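Local coordinates for protein ATP phosphoribosyltransferase regulatory subunit (Bacillus halodurans, PDB 3OD1) that is probably required, as the regulatory partner of HisG, for the first step of histidine biosynthesis, and may allow histidine to regulate that step by feedback, at residues 144-149 and 161-166; 271-276 and 282-287. All coordinates share one frame; numbering follows the deposited sequence.

Contact 1: 144-149 and 161-166; sequences EVIALM and FKVAIG
Met149, modelled as selenomethionine, drops its terminal methyl into the fork between the two methyls of Val163. CE lies 3.7 Å from Val163 CG2, and Val163 CG1 is almost equally near at 3.8 Å from the same CE, so the knob sits astride the branch instead of pressing on one arm. The Met149 side chain starts off obliquely to the strand and runs extended as far as SE; the turn at the last torsion (chi3 66°) then swings CE round to Val163. The fork is valine's own branch; chi1 of 179°, with CG1 anti to the backbone N, turns it so that both methyls face CE.

One helical turn back, Ile146 faces the strand more directly and offers two bumps. Its CG2 makes a looser touch with Val163 CG1 at 4.3 Å, while CD1, at the end of an extended chain, reaches along the strand to Ile165 and stops 4.0 Å from Ile165 CD1. Ile165 leans in to meet it, so the two side chains cross obliquely and touch at their terminal methyls. No hydrogen bond crosses; the join is wholly apolar and buried. Phe283, on the adjacent strand, touches Ile146, Met149 and Val163, and Leu252 and Leu256 of helix 240-258 pack on both isoleucines.

The helix and strand segments run nearly antiparallel (161°) with their axes 10.6 Å apart, the helix-on-sheet layer typical of the class II aminoacyl-tRNA synthetase catalytic fold, to whose family this protein belongs.

Contact 2: 271-276 and 282-287; sequences LVLHMS and VFEGYG
Leu271 and Leu273 lay their methyls against Val282 and the carboxylate of Glu284, where the loop joining strands 265-268 and 281-286 of the class II synthetase core folds back over the second strand. By its sequence and place in the fold, this loop probably corresponds to the histidine-specific loop of histidyl-tRNA synthetases, which carry an arginine at what is probably the position of Leu273.

Each leucine uses both methyls. Leu271 CD2 meets Val282 CG2 at 3.9 Å, and Leu271 CD1 rests 3.5 Å from Glu284 OE2. Leu273 passes Val282 in the opposite direction, its CD1 being 3.8 Å from Val282 CB and 3.7 Å from the carbonyl O of Phe283. The other branch, Leu273 CD2, comes to 3.6 Å from Glu284 OE1. No hydrogen bond links loop and strand.

Glu284 itself rises from the strand with CG tucked between the backbone N and the carbonyl carbon (chi1 63°) and then extends straight toward the leucines. Behind it, Tyr286 donates its OH to Glu284 OE2 in a very short bond of 2.5 Å, and Pro293 packs on both side chains. An alanine in place of Glu284 would probably leave the Tyr286 hydroxyl without this acceptor and open a gap beside the Leu271 and Leu273 methyls.

Farther along the loop, Val272 turns away from the strand toward Leu192 and Tyr193 of helix 182-193. Two residues on, His274 pins the backbone that follows: its ND1 accepts a nearly straight bond (171°) in the ring plane from Ser276 N at 3.1 Å.

How the contacts relate
Strands 162-167 and 281-286 lie side by side in the large mixed sheet, so contact 1 and contact 2 meet along a shared backbone seam, their centres 11 Å apart. Two probable hydrogen bonds cross it: Gly166 N to Val282 O at 2.7 Å and Ala164 N to Glu284 O at 2.9 Å. Segment 144-149 of helix 139-155 covers one side of the sheet and loop 271-276 the other. Segment 282-287 serves both: Phe283 sends its ring toward the helix, while Val282 and Glu284 point to the loop. Contact 1 is complete in sequence before contact 2 begins. Residues 271-276 probably border the pocket where catalytic relatives bind histidine.

Contact 1: 144-149 and 161-166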
loop_
_atom_site.group_PDB
_atom_site.type_symbol
_atom_site.label_atom_id
_atom_site.label_comp_id
_atom_site.label_asym_id
_atom_site.label_seq_id
_atom_site.Cartn_x
_atom_site.Cartn_y
_atom_site.Cartn_z
ATOM N N GLU B 144 -24.795 -6.018 9.951
ATOM C CA GLU B 144 -23.422 -6.527 10.022
ATOM C C GLU B 144 -22.369 -5.494 9.612
ATOM O O GLU B 144 -21.411 -5.274 10.340
ATOM C CB GLU B 144 -23.253 -7.798 9.183
ATOM C CG GLU B 144 -21.811 -8.344 9.160
ATOM C CD GLU B 144 -21.626 -9.498 8.174
ATOM O OE1 GLU B 144 -22.621 -10.187 7.847
ATOM O OE2 GLU B 144 -20.489 -9.703 7.702
ATOM N N VAL B 145 -22.519 -4.870 8.450
ATOM C CA VAL B 145 -21.479 -3.931 8.020
ATOM C C VAL B 145 -21.385 -2.712 8.942
ATOM O O VAL B 145 -20.306 -2.172 9.138
ATOM C CB VAL B 145 -21.623 -3.489 6.539
ATOM C CG1 VAL B 145 -21.536 -4.700 5.611
ATOM C CG2 VAL B 145 -22.919 -2.729 6.326
ATOM N N ILE B 146 -22.507 -2.278 9.509
ATOM C CA ILE B 146 -22.472 -1.133 10.415
ATOM C C ILE B 146 -21.843 -1.537 11.746
ATOM O O ILE B 146 -20.998 -0.818 12.276
ATOM C CB ILE B 146 -23.879 -0.528 10.642
ATOM C CG1 ILE B 146 -24.395 0.133 9.348
ATOM C CG2 ILE B 146 -23.842 0.463 11.785
ATOM C CD1 ILE B 146 -25.859 0.615 9.428
ATOM N N ALA B 147 -22.247 -2.700 12.260
ATOM C CA ALA B 147 -21.707 -3.242 13.501
ATOM C C ALA B 147 -20.212 -3.533 13.406
ATOM O O ALA B 147 -19.477 -3.331 14.366
ATOM C CB ALA B 147 -22.481 -4.497 13.920
ATOM N N LEU B 148 -19.767 -4.026 12.256
ATOM C CA LEU B 148 -18.345 -4.241 12.025
ATOM C C LEU B 148 -17.603 -2.904 12.019
ATOM O O LEU B 148 -16.579 -2.758 12.678
ATOM C CB LEU B 148 -18.120 -4.995 10.716
ATOM C CG LEU B 148 -16.677 -5.144 10.211
ATOM C CD1 LEU B 148 -15.764 -5.718 11.298
ATOM C CD2 LEU B 148 -16.662 -6.019 8.962
HETATM N N MSE B 149 -18.132 -1.919 11.302
HETATM C CA MSE B 149 -17.496 -0.606 11.272
HETATM C C MSE B 149 -17.311 -0.052 12.683
HETATM O O MSE B 149 -16.247 0.499 13.020
HETATM C CB MSE B 149 -18.318 0.381 10.446
HETATM C CG MSE B 149 -17.500 1.613 10.026
HETATM SE SE MSE B 149 -18.492 2.869 8.905
HETATM C CE MSE B 149 -19.825 3.471 10.178
ATOM N N PHE B 161 -18.161 8.217 19.445
ATOM C CA PHE B 161 -18.550 8.587 18.088
ATOM C C PHE B 161 -19.977 8.165 17.781
ATOM O O PHE B 161 -20.605 7.451 18.564
ATOM C CB PHE B 161 -17.600 7.967 17.063
ATOM C CG PHE B 161 -17.561 6.475 17.099
ATOM C CD1 PHE B 161 -18.334 5.723 16.216
ATOM C CD2 PHE B 161 -16.741 5.815 18.002
ATOM C CE1 PHE B 161 -18.283 4.336 16.231
ATOM C CE2 PHE B 161 -16.690 4.428 18.031
ATOM C CZ PHE B 161 -17.466 3.686 17.148
ATOM N N LYS B 162 -20.478 8.607 16.627
ATOM C CA LYS B 162 -21.846 8.343 16.224
ATOM C C LYS B 162 -21.899 7.953 14.755
ATOM O O LYS B 162 -21.184 8.513 13.929
ATOM C CB LYS B 162 -22.722 9.578 16.445
ATOM C CG LYS B 162 -23.683 9.488 17.630
ATOM C CD LYS B 162 -22.999 9.813 18.955
ATOM C CE LYS B 162 -23.924 10.588 19.897
ATOM N NZ LYS B 162 -24.340 11.927 19.357
ATOM N N VAL B 163 -22.755 6.987 14.447
ATOM C CA VAL B 163 -23.041 6.612 13.072
ATOM C C VAL B 163 -24.479 7.012 12.775
ATOM O O VAL B 163 -25.416 6.552 13.430
ATOM C CB VAL B 163 -22.856 5.111 12.866
ATOM C CG1 VAL B 163 -23.193 4.710 11.417
ATOM C CG2 VAL B 163 -21.429 4.730 13.228
ATOM N N ALA B 164 -24.642 7.915 11.823
ATOM C CA ALA B 164 -25.964 8.409 11.468
ATOM C C ALA B 164 -26.478 7.586 10.291
ATOM O O ALA B 164 -25.742 7.322 9.336
ATOM C CB ALA B 164 -25.890 9.878 11.106
ATOM N N ILE B 165 -27.737 7.168 10.372
ATOM C CA ILE B 165 -28.309 6.262 9.386
ATOM C C ILE B 165 -29.470 6.927 8.680
ATOM O O ILE B 165 -30.398 7.390 9.341
ATOM C CB ILE B 165 -28.825 4.983 10.071
ATOM C CG1 ILE B 165 -27.679 4.309 10.826
ATOM C CG2 ILE B 165 -29.488 4.050 9.048
ATOM C CD1 ILE B 165 -28.083 3.079 11.583
ATOM N N GLY B 166 -29.411 6.973 7.347
ATOM C CA GLY B 166 -30.518 7.451 6.533
ATOM C C GLY B 166 -31.063 6.377 5.600
ATOM O O GLY B 166 -30.649 5.215 5.652
#

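Contact 2: 271-276 and 282-287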
loop_
_atom_site.group_PDB
_atom_site.type_symbol
_atom_site.label_atom_id
_atom_site.label_comp_id
_atom_site.label_asym_id
_atom_site.label_seq_id
_atom_site.Cartn_x
_atom_site.Cartn_y
_atom_site.Cartn_z
ATOM N N LEU B 271 -30.271 12.435 5.170
ATOM C CA LEU B 271 -28.977 12.046 4.612
ATOM C C LEU B 271 -29.098 11.588 3.165
ATOM O O LEU B 271 -29.792 10.620 2.870
ATOM C CB LEU B 271 -28.343 10.944 5.465
ATOM C CG LEU B 271 -26.913 10.532 5.106
ATOM C CD1 LEU B 271 -25.931 11.684 5.351
ATOM C CD2 LEU B 271 -26.514 9.301 5.899
ATOM N N VAL B 272 -28.428 12.305 2.268
ATOM C CA VAL B 272 -28.321 11.913 0.870
ATOM C C VAL B 272 -26.835 11.885 0.515
ATOM O O VAL B 272 -26.185 12.932 0.461
ATOM C CB VAL B 272 -29.040 12.918 -0.056
ATOM C CG1 VAL B 272 -28.733 12.616 -1.541
ATOM C CG2 VAL B 272 -30.553 12.935 0.213
ATOM N N LEU B 273 -26.279 10.696 0.298
ATOM C CA LEU B 273 -24.827 10.581 0.101
ATOM C C LEU B 273 -24.437 10.781 -1.360
ATOM O O LEU B 273 -23.276 11.005 -1.681
ATOM C CB LEU B 273 -24.307 9.225 0.610
ATOM C CG LEU B 273 -24.243 8.928 2.123
ATOM C CD1 LEU B 273 -23.654 7.541 2.367
ATOM C CD2 LEU B 273 -23.412 9.964 2.861
ATOM N N HIS B 274 -25.424 10.708 -2.246
ATOM C CA HIS B 274 -25.165 10.685 -3.673
ATOM C C HIS B 274 -26.504 10.873 -4.372
ATOM O O HIS B 274 -27.545 10.500 -3.831
ATOM C CB HIS B 274 -24.533 9.339 -4.049
ATOM C CG HIS B 274 -23.839 9.336 -5.376
ATOM N ND1 HIS B 274 -24.525 9.306 -6.571
ATOM C CD2 HIS B 274 -22.522 9.333 -5.696
ATOM C CE1 HIS B 274 -23.661 9.298 -7.572
ATOM N NE2 HIS B 274 -22.439 9.317 -7.068
HETATM N N MSE B 275 -26.500 11.456 -5.564
HETATM C CA MSE B 275 -27.762 11.667 -6.266
HETATM C C MSE B 275 -28.401 10.380 -6.800
HETATM O O MSE B 275 -29.620 10.332 -6.987
HETATM C CB MSE B 275 -27.613 12.716 -7.378
HETATM C CG MSE B 275 -27.278 14.118 -6.867
HETATM SE SE MSE B 275 -28.737 14.902 -5.824
HETATM C CE MSE B 275 -30.021 15.201 -7.281
ATOM N N SER B 276 -27.609 9.334 -7.035
ATOM C CA SER B 276 -28.172 8.122 -7.659
ATOM C C SER B 276 -27.560 6.787 -7.216
ATOM O O SER B 276 -28.208 5.744 -7.258
ATOM C CB SER B 276 -28.049 8.221 -9.177
ATOM O OG SER B 276 -26.705 8.497 -9.546
ATOM N N VAL B 282 -28.263 4.109 4.023
ATOM C CA VAL B 282 -27.001 4.838 3.931
ATOM C C VAL B 282 -26.599 5.286 5.330
ATOM O O VAL B 282 -27.455 5.461 6.201
ATOM C CB VAL B 282 -27.095 6.077 2.996
ATOM C CG1 VAL B 282 -27.174 5.636 1.553
ATOM C CG2 VAL B 282 -28.304 6.958 3.361
ATOM N N PHE B 283 -25.296 5.444 5.546
ATOM C CA PHE B 283 -24.788 5.854 6.845
ATOM C C PHE B 283 -23.452 6.576 6.747
ATOM O O PHE B 283 -22.723 6.440 5.761
ATOM C CB PHE B 283 -24.683 4.667 7.810
ATOM C CG PHE B 283 -23.886 3.509 7.281
ATOM C CD1 PHE B 283 -22.523 3.419 7.521
ATOM C CD2 PHE B 283 -24.505 2.489 6.567
ATOM C CE1 PHE B 283 -21.779 2.344 7.042
ATOM C CE2 PHE B 283 -23.763 1.407 6.084
ATOM C CZ PHE B 283 -22.401 1.343 6.314
ATOM N N GLU B 284 -23.144 7.352 7.777
ATOM C CA GLU B 284 -21.836 7.976 7.877
ATOM C C GLU B 284 -21.442 8.129 9.330
ATOM O O GLU B 284 -22.303 8.303 10.198
ATOM C CB GLU B 284 -21.812 9.317 7.145
ATOM C CG GLU B 284 -22.744 10.338 7.719
ATOM C CD GLU B 284 -22.728 11.634 6.934
ATOM O OE1 GLU B 284 -22.159 11.661 5.816
ATOM O OE2 GLU B 284 -23.286 12.620 7.444
ATOM N N GLY B 285 -20.138 8.051 9.596
ATOM C CA GLY B 285 -19.641 8.084 10.955
ATOM C C GLY B 285 -18.904 9.373 11.236
ATOM O O GLY B 285 -18.196 9.887 10.366
ATOM N N TYR B 286 -19.083 9.887 12.451
ATOM C CA TYR B 286 -18.442 11.117 12.915
ATOM C C TYR B 286 -17.765 10.849 14.252
ATOM O O TYR B 286 -18.328 10.166 15.104
ATOM C CB TYR B 286 -19.491 12.220 13.132
ATOM C CG TYR B 286 -20.101 12.762 11.852
ATOM C CD1 TYR B 286 -19.496 13.816 11.171
ATOM C CD2 TYR B 286 -21.279 12.231 11.334
ATOM C CE1 TYR B 286 -20.027 14.311 10.006
ATOM C CE2 TYR B 286 -21.829 12.726 10.157
ATOM C CZ TYR B 286 -21.194 13.772 9.500
ATOM O OH TYR B 286 -21.702 14.299 8.330
ATOM N N GLY B 287 -16.572 11.396 14.449
ATOM C CA GLY B 287 -15.976 11.395 15.773
ATOM C C GLY B 287 -16.764 12.312 16.701
ATOM O O GLY B 287 -17.651 13.036 16.246
#